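PDB 6RXD: histidine acid phosphatase from Bifidobacterium longum subsp. infantis, which probably removes phosphate groups from inositol polyphosphates such as phytate, and from 2,3-bisphosphoglycerate, by hydrolysis. Local coordinates for residues Glu40-His45 and Gln372-Asp377; Ser86-Ala91 and Ile313-Met318; Met306-Leu311 and Asp331-Gly336; Asp376-Thr381 and Ala444-Asp449. All coordinates share one frame; numbering follows the deposited sequence. Where two conformers were deposited one is given.

Contact 1 of 4, residues Glu40-His45 and Gln372-Asp377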
loop_
_atom_site.group_PDB
_atom_site.type_symbol
_atom_site.label_atom_id
_atom_site.label_comp_id
_atom_site.label_asym_id
_atom_site.label_seq_id
_atom_site.Cartn_x
_atom_site.Cartn_y
_atom_site.Cartn_z
ATOM N N GLU A 40 -0.009 12.187 14.230
ATOM C CA GLU A 40 -0.900 11.134 13.750
ATOM C C GLU A 40 -0.411 10.554 12.441
ATOM O O GLU A 40 0.425 11.143 11.765
ATOM C CB GLU A 40 -2.326 11.651 13.580
ATOM C CG GLU A 40 -2.448 12.765 12.569
ATOM C CD GLU A 40 -3.874 13.182 12.355
ATOM O OE1 GLU A 40 -4.774 12.319 12.434
ATOM O OE2 GLU A 40 -4.102 14.388 12.124
ATOM N N SER A 41 -0.946 9.393 12.093
ATOM C CA SER A 41 -0.450 8.676 10.928
ATOM C C SER A 41 -1.519 7.810 10.301
ATOM O O SER A 41 -2.510 7.446 10.941
ATOM C CB SER A 41 0.711 7.777 11.344
ATOM O OG SER A 41 0.217 6.688 12.097
ATOM N N MET A 42 -1.319 7.475 9.033
ATOM C CA MET A 42 -1.992 6.312 8.472
ATOM C C MET A 42 -0.954 5.615 7.616
ATOM O O MET A 42 -0.281 6.250 6.796
ATOM C CB MET A 42 -3.219 6.701 7.639
ATOM C CG MET A 42 -4.022 5.498 7.112
ATOM S SD MET A 42 -3.357 4.757 5.589
ATOM C CE MET A 42 -3.687 6.063 4.392
ATOM N N ALA A 43 -0.821 4.311 7.814
ATOM C CA ALA A 43 0.153 3.516 7.082
ATOM C C ALA A 43 -0.501 2.297 6.477
ATOM O O ALA A 43 -1.356 1.658 7.097
ATOM C CB ALA A 43 1.291 3.076 8.015
ATOM N N ARG A 44 -0.093 1.980 5.251
ATOM C CA ARG A 44 -0.437 0.715 4.626
ATOM C C ARG A 44 0.286 -0.412 5.357
ATOM O O ARG A 44 1.341 -0.201 5.950
ATOM C CB ARG A 44 0.010 0.764 3.161
ATOM C CG ARG A 44 -0.303 -0.488 2.358
ATOM C CD ARG A 44 0.322 -0.432 0.980
ATOM N NE ARG A 44 -0.033 -1.626 0.225
ATOM C CZ ARG A 44 0.542 -1.985 -0.914
ATOM N NH1 ARG A 44 1.532 -1.250 -1.426
ATOM N NH2 ARG A 44 0.144 -3.093 -1.521
ATOM N N HIS A 45 -0.292 -1.605 5.333
ATOM C CA HIS A 45 0.375 -2.776 5.907
ATOM C C HIS A 45 1.727 -2.995 5.224
ATOM O O HIS A 45 1.986 -2.480 4.133
ATOM C CB HIS A 45 -0.508 -4.008 5.709
ATOM C CG HIS A 45 -0.735 -4.340 4.267
ATOM N ND1 HIS A 45 0.220 -4.952 3.484
ATOM C CD2 HIS A 45 -1.797 -4.110 3.459
ATOM C CE1 HIS A 45 -0.246 -5.090 2.254
ATOM N NE2 HIS A 45 -1.468 -4.588 2.214
ATOM N N GLN A 372 -12.523 10.898 1.863
ATOM C CA GLN A 372 -12.934 12.027 2.700
ATOM C C GLN A 372 -13.120 11.705 4.197
ATOM O O GLN A 372 -12.706 12.502 5.035
ATOM C CB GLN A 372 -14.178 12.713 2.131
ATOM C CG GLN A 372 -14.467 14.085 2.752
ATOM C CD GLN A 372 -13.378 15.097 2.451
ATOM O OE1 GLN A 372 -12.941 15.236 1.307
ATOM N NE2 GLN A 372 -12.913 15.792 3.483
ATOM N N PRO A 373 -13.710 10.539 4.540
ATOM C CA PRO A 373 -13.842 10.242 5.974
ATOM C C PRO A 373 -12.498 10.189 6.693
ATOM O O PRO A 373 -12.440 10.512 7.886
ATOM C CB PRO A 373 -14.474 8.846 5.993
ATOM C CG PRO A 373 -15.186 8.728 4.690
ATOM C CD PRO A 373 -14.460 9.582 3.703
ATOM N N LEU A 374 -11.443 9.758 6.002
ATOM C CA LEU A 374 -10.124 9.684 6.626
ATOM C C LEU A 374 -9.522 11.077 6.773
ATOM O O LEU A 374 -8.972 11.426 7.827
ATOM C CB LEU A 374 -9.186 8.788 5.817
ATOM C CG LEU A 374 -7.764 8.678 6.380
ATOM C CD1 LEU A 374 -7.774 8.159 7.817
ATOM C CD2 LEU A 374 -6.938 7.765 5.479
ATOM N N LEU A 375 -9.632 11.883 5.723
ATOM C CA LEU A 375 -9.183 13.272 5.794
ATOM C C LEU A 375 -9.975 14.026 6.867
ATOM O O LEU A 375 -9.398 14.786 7.643
ATOM C CB LEU A 375 -9.312 13.959 4.431
ATOM C CG LEU A 375 -8.909 15.439 4.392
ATOM C CD1 LEU A 375 -7.516 15.646 4.990
ATOM C CD2 LEU A 375 -8.953 15.928 2.949
ATOM N N ASP A 376 -11.287 13.797 6.929
ATOM C CA ASP A 376 -12.095 14.364 8.009
ATOM C C ASP A 376 -11.527 13.972 9.370
ATOM O O ASP A 376 -11.419 14.808 10.264
ATOM C CB ASP A 376 -13.556 13.889 7.936
ATOM C CG ASP A 376 -14.343 14.540 6.810
ATOM O OD1 ASP A 376 -13.862 15.528 6.213
ATOM O OD2 ASP A 376 -15.468 14.059 6.538
ATOM N N ASP A 377 -11.167 12.706 9.539
ATOM C CA ASP A 377 -10.680 12.255 10.839
ATOM C C ASP A 377 -9.281 12.783 11.150
ATOM O O ASP A 377 -8.945 13.011 12.319
ATOM C CB ASP A 377 -10.674 10.727 10.942
ATOM C CG ASP A 377 -10.717 10.254 12.378
ATOM O OD1 ASP A 377 -11.680 10.620 13.083
ATOM O OD2 ASP A 377 -9.781 9.549 12.818
#
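Met42 and Leu374 meet through aliphatic tips. Leu374 CD2 lies 3.8 Å from Met42 CE and 4.0 Å from Met42 CG, so one methyl is held in the bend of the thioether while the sulfur stands farther off. That bend comes from the torsions: CG is anti to the backbone N (chi1 -176°), which takes the chain out toward the helix, and the turns at chi2 (-83°) and chi3 (-69°) fold CE back beside the leucine. The two side chains cross at about a right angle. Behind them, helix 372-386 lies against a face of the mixed sheet in the alpha/beta domain of the histidine acid phosphatases, and strand 34-44 runs directly into the Arg-His-Gly signature, Arg44 and His45, whose histidine is the nucleophile in relatives. Leu374 also packs on Arg396 and Phe190, and Met42 on Ala398. Toward the start of the strand segment two acids come near each other, with Glu40 OE1 5.7 Å from Asp377 OD2. Arg396 of the neighbouring parallel strand 391-398 links the two, with a salt bridge to Glu40 through NH1 and another to Asp377 through NH2.

Contact 2 of 4, residues Ser86-Ala91 and Ile313-Met318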
loop_
_atom_site.group_PDB
_atom_site.type_symbol
_atom_site.label_atom_id
_atom_site.label_comp_id
_atom_site.label_asym_id
_atom_site.label_seq_id
_atom_site.Cartn_x
_atom_site.Cartn_y
_atom_site.Cartn_z
ATOM N N SER A 86 10.087 -23.633 -6.793
ATOM C CA SER A 86 10.057 -24.438 -5.570
ATOM C C SER A 86 10.454 -23.612 -4.357
ATOM O O SER A 86 9.881 -23.746 -3.276
ATOM C CB SER A 86 10.998 -25.638 -5.695
ATOM O OG SER A 86 10.530 -26.532 -6.678
ATOM N N GLY A 87 11.453 -22.749 -4.547
ATOM C CA GLY A 87 11.946 -21.907 -3.473
ATOM C C GLY A 87 10.928 -20.897 -2.964
ATOM O O GLY A 87 10.752 -20.758 -1.755
ATOM N N ILE A 88 10.259 -20.178 -3.866
ATOM C CA ILE A 88 9.286 -19.186 -3.406
ATOM C C ILE A 88 8.047 -19.868 -2.816
ATOM O O ILE A 88 7.431 -19.375 -1.863
ATOM C CB ILE A 88 8.926 -18.136 -4.497
ATOM C CG1 ILE A 88 8.230 -16.930 -3.851
ATOM C CG2 ILE A 88 8.055 -18.742 -5.591
ATOM C CD1 ILE A 88 8.324 -15.650 -4.665
ATOM N N THR A 89 7.703 -21.029 -3.355
ATOM C CA THR A 89 6.592 -21.789 -2.798
ATOM C C THR A 89 6.933 -22.255 -1.385
ATOM O O THR A 89 6.136 -22.100 -0.458
ATOM C CB THR A 89 6.248 -22.965 -3.709
ATOM O OG1 THR A 89 5.735 -22.444 -4.938
ATOM C CG2 THR A 89 5.193 -23.891 -3.068
ATOM N N ALA A 90 8.138 -22.794 -1.210
ATOM C CA ALA A 90 8.557 -23.254 0.106
ATOM C C ALA A 90 8.602 -22.123 1.126
ATOM O O ALA A 90 8.273 -22.322 2.290
ATOM C CB ALA A 90 9.910 -23.961 0.022
ATOM N N ALA A 91 9.017 -20.938 0.698
ATOM C CA ALA A 91 9.056 -19.787 1.591
ATOM C C ALA A 91 7.643 -19.417 2.051
ATOM O O ALA A 91 7.412 -19.089 3.225
ATOM C CB ALA A 91 9.721 -18.614 0.904
ATOM N N ILE A 313 8.080 -9.465 -8.339
ATOM C CA ILE A 313 7.837 -8.366 -7.423
ATOM C C ILE A 313 7.563 -8.841 -5.997
ATOM O O ILE A 313 7.973 -8.190 -5.034
ATOM C CB ILE A 313 6.762 -7.398 -7.943
ATOM C CG1 ILE A 313 5.390 -8.072 -7.965
ATOM C CG2 ILE A 313 7.156 -6.877 -9.324
ATOM C CD1 ILE A 313 4.278 -7.177 -8.557
ATOM N N ILE A 314 6.888 -9.980 -5.848
ATOM C CA ILE A 314 6.661 -10.514 -4.502
ATOM C C ILE A 314 7.977 -11.025 -3.899
ATOM O O ILE A 314 8.183 -10.954 -2.693
ATOM C CB ILE A 314 5.559 -11.592 -4.492
ATOM C CG1 ILE A 314 4.198 -10.958 -4.784
ATOM C CG2 ILE A 314 5.451 -12.272 -3.136
ATOM C CD1 ILE A 314 3.679 -10.046 -3.667
ATOM N N ALA A 315 8.867 -11.534 -4.746
ATOM C CA ALA A 315 10.182 -11.996 -4.294
ATOM C C ALA A 315 10.932 -10.875 -3.594
ATOM O O ALA A 315 11.621 -11.114 -2.602
ATOM C CB ALA A 315 10.997 -12.514 -5.452
ATOM N N ALA A 316 10.804 -9.651 -4.101
ATOM C CA ALA A 316 11.456 -8.508 -3.455
ATOM C C ALA A 316 10.904 -8.291 -2.051
ATOM O O ALA A 316 11.634 -7.901 -1.135
ATOM C CB ALA A 316 11.284 -7.248 -4.290
ATOM N N ASP A 317 9.603 -8.515 -1.893
ATOM C CA ASP A 317 8.936 -8.348 -0.602
ATOM C C ASP A 317 9.298 -9.481 0.331
ATOM O O ASP A 317 9.189 -9.345 1.552
ATOM C CB ASP A 317 7.417 -8.312 -0.803
ATOM C CG ASP A 317 6.962 -7.073 -1.532
ATOM O OD1 ASP A 317 5.749 -6.955 -1.791
ATOM O OD2 ASP A 317 7.823 -6.208 -1.826
ATOM N N MET A 318 9.732 -10.601 -0.248
ATOM C CA MET A 318 10.103 -11.780 0.531
ATOM C C MET A 318 11.614 -11.916 0.658
ATOM O O MET A 318 12.148 -13.024 0.798
ATOM C CB MET A 318 9.508 -13.055 -0.079
ATOM C CG MET A 318 7.990 -12.989 -0.209
ATOM S SD MET A 318 7.268 -14.596 -0.611
ATOM C CE MET A 318 7.463 -15.453 0.956
#
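Ile88 of helix 75-95 reaches across to Ala315 and Met318, joining this helix to the C-terminal part of helix 301-317 in the largely helical region that accompanies the alpha/beta domain in branch 2 histidine phosphatases. From CB, which is directed at the partner helix, the longer branch leaves anti to the backbone N (chi1 -164°). Its CG1 comes first to the sulfur of Met318, at 4.1 Å from SD. The next atom, CD1, lies against the backbone of helix 301-317 itself: it is 4.1 Å from Ala315 CA and 4.2 Å from Ala315 CB. Because the residue opposite is only an alanine, the isoleucine tip can come down to the main chain, and the CA atoms of Ile88 and Ala315 are 7.3 Å apart. The methionine crosses the isoleucine at about a right angle and continues beyond it toward Ala91. That alanine sits at the edge of a zinc site: its side chain is about 4 Å from that of His326, which binds the metal together with Glu94. The terminal bend of the methionine chain (chi3 72°) brings Met318 CE to 3.9 Å from Ala91 CB and 4.1 Å from Ala91 C.

Contact 3 of 4, residues Met306-Leu311 and Asp331-Gly336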
loop_
_atom_site.group_PDB
_atom_site.type_symbol
_atom_site.label_atom_id
_atom_site.label_comp_id
_atom_site.label_asym_id
_atom_site.label_seq_id
_atom_site.Cartn_x
_atom_site.Cartn_y
_atom_site.Cartn_z
ATOM N N MET A 306 2.993 -12.271 -17.023
ATOM C CA MET A 306 2.502 -11.475 -15.908
ATOM C C MET A 306 2.561 -12.272 -14.613
ATOM O O MET A 306 2.810 -11.701 -13.555
ATOM C CB MET A 306 1.081 -10.948 -16.173
ATOM C CG MET A 306 1.004 -9.836 -17.232
ATOM S SD MET A 306 1.939 -8.333 -16.828
ATOM C CE MET A 306 1.383 -8.061 -15.149
ATOM N N ASP A 307 2.355 -13.583 -14.681
ATOM C CA ASP A 307 2.529 -14.412 -13.488
ATOM C C ASP A 307 3.988 -14.411 -13.031
ATOM O O ASP A 307 4.261 -14.311 -11.827
ATOM C CB ASP A 307 2.037 -15.846 -13.722
ATOM C CG ASP A 307 0.535 -15.925 -13.861
ATOM O OD1 ASP A 307 -0.124 -14.880 -13.723
ATOM O OD2 ASP A 307 0.017 -17.033 -14.104
ATOM N N LEU A 308 4.912 -14.484 -13.984
ATOM C CA LEU A 308 6.340 -14.470 -13.663
ATOM C C LEU A 308 6.728 -13.111 -13.081
ATOM O O LEU A 308 7.494 -13.035 -12.115
ATOM C CB LEU A 308 7.196 -14.788 -14.907
ATOM C CG LEU A 308 8.704 -14.953 -14.672
ATOM C CD1 LEU A 308 8.923 -16.027 -13.618
ATOM C CD2 LEU A 308 9.385 -15.346 -15.973
ATOM N N TYR A 309 6.190 -12.040 -13.662
ATOM C CA TYR A 309 6.418 -10.705 -13.120
ATOM C C TYR A 309 5.870 -10.597 -11.701
ATOM O O TYR A 309 6.505 -10.002 -10.830
ATOM C CB TYR A 309 5.800 -9.634 -14.022
ATOM C CG TYR A 309 5.888 -8.243 -13.432
ATOM C CD1 TYR A 309 7.097 -7.559 -13.393
ATOM C CD2 TYR A 309 4.767 -7.618 -12.917
ATOM C CE1 TYR A 309 7.172 -6.277 -12.840
ATOM C CE2 TYR A 309 4.840 -6.355 -12.374
ATOM C CZ TYR A 309 6.040 -5.695 -12.338
ATOM O OH TYR A 309 6.089 -4.436 -11.784
ATOM N N ASN A 310 4.696 -11.173 -11.447
ATOM C CA ASN A 310 4.155 -11.139 -10.087
ATOM C C ASN A 310 5.051 -11.863 -9.082
ATOM O O ASN A 310 5.132 -11.471 -7.913
ATOM C CB ASN A 310 2.721 -11.687 -10.037
ATOM C CG ASN A 310 1.683 -10.596 -10.285
ATOM O OD1 ASN A 310 1.356 -9.823 -9.382
ATOM N ND2 ASN A 310 1.186 -10.515 -11.505
ATOM N N LEU A 311 5.728 -12.916 -9.525
ATOM C CA LEU A 311 6.648 -13.608 -8.618
ATOM C C LEU A 311 7.888 -12.762 -8.373
ATOM O O LEU A 311 8.393 -12.708 -7.255
ATOM C CB LEU A 311 7.023 -14.998 -9.155
ATOM C CG LEU A 311 5.875 -16.010 -9.238
ATOM C CD1 LEU A 311 6.444 -17.364 -9.652
ATOM C CD2 LEU A 311 5.131 -16.130 -7.912
ATOM N N ASP A 331 14.952 -12.145 -10.082
ATOM C CA ASP A 331 15.536 -10.947 -10.670
ATOM C C ASP A 331 16.422 -11.255 -11.876
ATOM O O ASP A 331 16.608 -10.395 -12.733
ATOM C CB ASP A 331 16.280 -10.104 -9.625
ATOM C CG ASP A 331 17.344 -10.878 -8.897
ATOM O OD1 ASP A 331 17.174 -12.103 -8.713
ATOM O OD2 ASP A 331 18.350 -10.254 -8.496
ATOM N N GLN A 332 16.930 -12.486 -11.969
ATOM C CA GLN A 332 17.782 -12.853 -13.094
ATOM C C GLN A 332 17.056 -12.816 -14.436
ATOM O O GLN A 332 17.706 -12.754 -15.481
ATOM C CB GLN A 332 18.346 -14.253 -12.913
ATOM C CG GLN A 332 17.314 -15.316 -13.212
ATOM C CD GLN A 332 17.840 -16.697 -12.982
ATOM O OE1 GLN A 332 18.460 -17.285 -13.867
ATOM N NE2 GLN A 332 17.601 -17.231 -11.788
ATOM N N TYR A 333 15.723 -12.851 -14.415
ATOM C CA TYR A 333 14.949 -12.822 -15.653
ATOM C C TYR A 333 14.605 -11.403 -16.061
ATOM O O TYR A 333 13.984 -11.187 -17.102
ATOM C CB TYR A 333 13.639 -13.611 -15.508
ATOM C CG TYR A 333 13.836 -15.050 -15.079
ATOM C CD1 TYR A 333 14.580 -15.932 -15.858
ATOM C CD2 TYR A 333 13.250 -15.532 -13.913
ATOM C CE1 TYR A 333 14.759 -17.251 -15.471
ATOM C CE2 TYR A 333 13.415 -16.855 -13.521
ATOM C CZ TYR A 333 14.176 -17.700 -14.300
ATOM O OH TYR A 333 14.356 -19.018 -13.925
ATOM N N PHE A 334 15.014 -10.435 -15.246
ATOM C CA PHE A 334 14.639 -9.043 -15.507
ATOM C C PHE A 334 15.848 -8.107 -15.549
ATOM O O PHE A 334 15.778 -6.969 -15.084
ATOM C CB PHE A 334 13.625 -8.576 -14.462
ATOM C CG PHE A 334 12.294 -9.282 -14.560
ATOM C CD1 PHE A 334 11.299 -8.790 -15.391
ATOM C CD2 PHE A 334 12.049 -10.453 -13.844
ATOM C CE1 PHE A 334 10.067 -9.431 -15.490
ATOM C CE2 PHE A 334 10.820 -11.112 -13.949
ATOM C CZ PHE A 334 9.830 -10.591 -14.772
ATOM N N GLN A 335 16.938 -8.600 -16.129
ATOM C CA GLN A 335 18.208 -7.869 -16.210
ATOM C C GLN A 335 18.395 -7.271 -17.599
ATOM O O GLN A 335 17.855 -7.784 -18.575
ATOM C CB GLN A 335 19.375 -8.810 -15.914
ATOM C CG GLN A 335 19.358 -9.416 -14.517
ATOM C CD GLN A 335 19.489 -8.369 -13.436
ATOM O OE1 GLN A 335 20.493 -7.656 -13.368
ATOM N NE2 GLN A 335 18.471 -8.258 -12.590
ATOM N N GLY A 336 19.162 -6.187 -17.686
ATOM C CA GLY A 336 19.455 -5.576 -18.971
ATOM C C GLY A 336 18.208 -5.188 -19.733
ATOM O O GLY A 336 17.319 -4.528 -19.192
#
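Phe334 is set at about a right angle to Tyr309. Its CE1 comes to the edge of the tyrosine ring, near the ring plane, 4.1 Å from Tyr309 CD1. The same phenyl reaches past the ring to the helix backbone, where its CZ is 3.8 Å from Tyr309 CA. Tyr309 has CG anti to the backbone N (chi1 174°), which sends its ring outward from the helix, so that the phenyl can come in at its edge and reach the main chain beside it. On the other side of the phenyl tip, CE2 lies 4.4 Å from Leu308 CG, so Phe334 is inserted between consecutive helix residues. Leu308 in turn sends CD1 to 4.4 Å from CD2 of Tyr333. Both tyrosines are anchored at their hydroxyls by residues outside the pair, Tyr309 OH by the carbonyl of Tyr9 and Tyr333 OH by Asn84 of helix 75-95, while Gln332 CG lies over the centre of the Tyr333 ring.

The turn carrying the aromatics is tied together at Asp331 O, which accepts from Phe334 N at 3.0 Å and from Gln335 NE2 at 2.8 Å, the two donors arriving from opposite faces of the carbonyl plane. Phe334 also stacks with Tyr312 and packs on Ala342, its side chain about 5 Å from that of Asp341, seen as a zinc ligand in this enzyme though no zinc is bound to it in this model. Phe334 thus packs between helices 301-317 and 339-357, while Tyr333 turns to helix 75-95, so the segment joins three helices of the helical region of a branch 2 histidine phosphatase.

Contact 4 of 4, residues Asp376-Thr381 and Ala444-Asp449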
loop_
_atom_site.group_PDB
_atom_site.type_symbol
_atom_site.label_atom_id
_atom_site.label_comp_id
_atom_site.label_asym_id
_atom_site.label_seq_id
_atom_site.Cartn_x
_atom_site.Cartn_y
_atom_site.Cartn_z
ATOM N N ASP A 376 -11.287 13.797 6.929
ATOM C CA ASP A 376 -12.095 14.364 8.009
ATOM C C ASP A 376 -11.527 13.972 9.370
ATOM O O ASP A 376 -11.419 14.808 10.264
ATOM C CB ASP A 376 -13.556 13.889 7.936
ATOM C CG ASP A 376 -14.343 14.540 6.810
ATOM O OD1 ASP A 376 -13.862 15.528 6.213
ATOM O OD2 ASP A 376 -15.468 14.059 6.538
ATOM N N ASP A 377 -11.167 12.706 9.539
ATOM C CA ASP A 377 -10.680 12.255 10.839
ATOM C C ASP A 377 -9.281 12.783 11.150
ATOM O O ASP A 377 -8.945 13.011 12.319
ATOM C CB ASP A 377 -10.674 10.727 10.942
ATOM C CG ASP A 377 -10.717 10.254 12.378
ATOM O OD1 ASP A 377 -11.680 10.620 13.083
ATOM O OD2 ASP A 377 -9.781 9.549 12.818
ATOM N N PHE A 378 -8.470 12.970 10.113
ATOM C CA PHE A 378 -7.139 13.561 10.297
ATOM C C PHE A 378 -7.281 14.939 10.931
ATOM O O PHE A 378 -6.498 15.321 11.801
ATOM C CB PHE A 378 -6.363 13.646 8.972
ATOM C CG PHE A 378 -5.293 12.592 8.818
ATOM C CD1 PHE A 378 -3.946 12.954 8.766
ATOM C CD2 PHE A 378 -5.627 11.248 8.737
ATOM C CE1 PHE A 378 -2.946 11.993 8.624
ATOM C CE2 PHE A 378 -4.632 10.270 8.594
ATOM C CZ PHE A 378 -3.293 10.649 8.540
ATOM N N LEU A 379 -8.300 15.680 10.519
ATOM C CA LEU A 379 -8.508 17.021 11.058
ATOM C C LEU A 379 -9.252 16.962 12.387
ATOM O O LEU A 379 -8.924 17.688 13.330
ATOM C CB LEU A 379 -9.267 17.888 10.048
ATOM C CG LEU A 379 -8.459 18.171 8.775
ATOM C CD1 LEU A 379 -9.361 18.654 7.646
ATOM C CD2 LEU A 379 -7.337 19.180 9.036
ATOM N N ASN A 380 -10.250 16.086 12.468
ATOM C CA ASN A 380 -11.079 16.000 13.671
ATOM C C ASN A 380 -10.311 15.562 14.914
ATOM O O ASN A 380 -10.612 16.010 16.018
ATOM C CB ASN A 380 -12.269 15.064 13.450
ATOM C CG ASN A 380 -13.356 15.685 12.593
ATOM O OD1 ASN A 380 -13.426 16.904 12.449
ATOM N ND2 ASN A 380 -14.216 14.844 12.021
ATOM N N THR A 381 -9.346 14.665 14.748
ATOM C CA THR A 381 -8.563 14.211 15.893
ATOM C C THR A 381 -7.591 15.294 16.365
ATOM O O THR A 381 -7.225 15.332 17.544
ATOM C CB THR A 381 -7.812 12.876 15.635
ATOM O OG1 THR A 381 -6.915 13.030 14.536
ATOM C CG2 THR A 381 -8.780 11.733 15.351
ATOM N N ALA A 444 3.576 2.258 2.912
ATOM C CA ALA A 444 3.392 3.675 2.603
ATOM C C ALA A 444 2.678 4.353 3.756
ATOM O O ALA A 444 1.759 3.792 4.325
ATOM C CB ALA A 444 2.569 3.843 1.311
ATOM N N ASN A 445 3.087 5.571 4.088
ATOM C CA ASN A 445 2.455 6.237 5.207
ATOM C C ASN A 445 2.467 7.753 5.107
ATOM O O ASN A 445 3.365 8.354 4.508
ATOM C CB ASN A 445 3.066 5.770 6.541
ATOM C CG ASN A 445 4.538 6.114 6.674
ATOM O OD1 ASN A 445 4.904 7.130 7.270
ATOM N ND2 ASN A 445 5.387 5.275 6.110
ATOM N N VAL A 446 1.451 8.358 5.704
ATOM C CA VAL A 446 1.389 9.799 5.834
ATOM C C VAL A 446 1.379 10.090 7.323
ATOM O O VAL A 446 0.647 9.448 8.070
ATOM C CB VAL A 446 0.104 10.354 5.188
ATOM C CG1 VAL A 446 -0.090 11.830 5.550
ATOM C CG2 VAL A 446 0.148 10.157 3.652
ATOM N N GLN A 447 2.207 11.031 7.760
ATOM C CA GLN A 447 2.226 11.434 9.167
ATOM C C GLN A 447 2.106 12.953 9.261
ATOM O O GLN A 447 2.693 13.680 8.449
ATOM C CB GLN A 447 3.526 10.969 9.828
ATOM C CG GLN A 447 3.716 9.444 9.809
ATOM C CD GLN A 447 4.906 8.998 10.616
ATOM O OE1 GLN A 447 5.136 9.479 11.728
ATOM N NE2 GLN A 447 5.675 8.069 10.062
ATOM N N TRP A 448 1.342 13.441 10.233
ATOM C CA TRP A 448 1.276 14.884 10.470
ATOM C C TRP A 448 1.730 15.154 11.884
ATOM O O TRP A 448 1.308 14.449 12.812
ATOM C CB TRP A 448 -0.156 15.408 10.354
ATOM C CG TRP A 448 -0.749 15.437 8.972
ATOM C CD1 TRP A 448 -0.176 15.012 7.808
ATOM C CD2 TRP A 448 -2.052 15.915 8.633
ATOM N NE1 TRP A 448 -1.054 15.198 6.760
ATOM C CE2 TRP A 448 -2.212 15.751 7.244
ATOM C CE3 TRP A 448 -3.096 16.473 9.376
ATOM C CZ2 TRP A 448 -3.388 16.120 6.575
ATOM C CZ3 TRP A 448 -4.265 16.839 8.717
ATOM C CH2 TRP A 448 -4.393 16.666 7.327
ATOM N N ASP A 449 2.551 16.191 12.052
ATOM C CA ASP A 449 2.924 16.675 13.381
ATOM C C ASP A 449 2.235 18.002 13.645
ATOM O O ASP A 449 2.170 18.849 12.755
ATOM C CB ASP A 449 4.435 16.887 13.468
ATOM C CG ASP A 449 5.217 15.612 13.255
ATOM O OD1 ASP A 449 4.731 14.539 13.653
ATOM O OD2 ASP A 449 6.319 15.681 12.676
#
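Helix 376-381 and strand 445-449 run almost in the same direction, their axes 24° apart and 11.0 Å at closest approach, as a helix laid over the mixed sheet of the alpha/beta domain. Phe378 and Trp448 span the gap in a T-shaped stack: the phenyl turns its edge to the indole face, with centroids of the two six-membered rings 4.8 Å apart and planes at 78°. Phe378 CD1 stands over the indole, 3.5 Å from Trp448 CD2, and Phe378 CB makes a CH-pi contact with the same six-membered ring. The tryptophan is placed beneath them by a CG that lies beside its backbone N (chi1 -71°). Leu379 comes instead to the rim of the indole, its CD2 3.9 Å from Trp448 CZ3. With an alanine in place of Trp448, Phe378 would probably lose the surface its edge rests on, and a gap would open between helix and sheet beside Leu379. Val468 and Met470 of the adjoining strand 467-472 also touch the indole. Farther along, Phe378 CE1 meets Val446 CG1 at 4.2 Å. CB of Gln447 is directed away from the helix, and Gln447 NE2 makes a nearly straight hydrogen bond of 3.0 Å to Asn445 OD1.

Overall arrangement
The four contacts fall into two pairs on opposite sides of the chain's centre. Contacts 1 and 4, with centres 5 Å apart, share helix 372-386 and reach neighbouring antiparallel strands of one sheet, linked by Arg44 N to Ala444 O at 2.8 Å and Glu40 O to Trp448 N at 2.9 Å. Contacts 2 and 3, centred 12 Å apart, both use helix 301-317 and touch where Ile88 CD1 lies 3.9 Å from Leu311 O. Contacts 1 and 2 are centred 30 Å apart. Arg44 and His45, active-site residues in relatives, end the strand segment of contact 1 without touching its helix; contact 2 lies beside a bound zinc, about 6 Å from the side chain of Ala91.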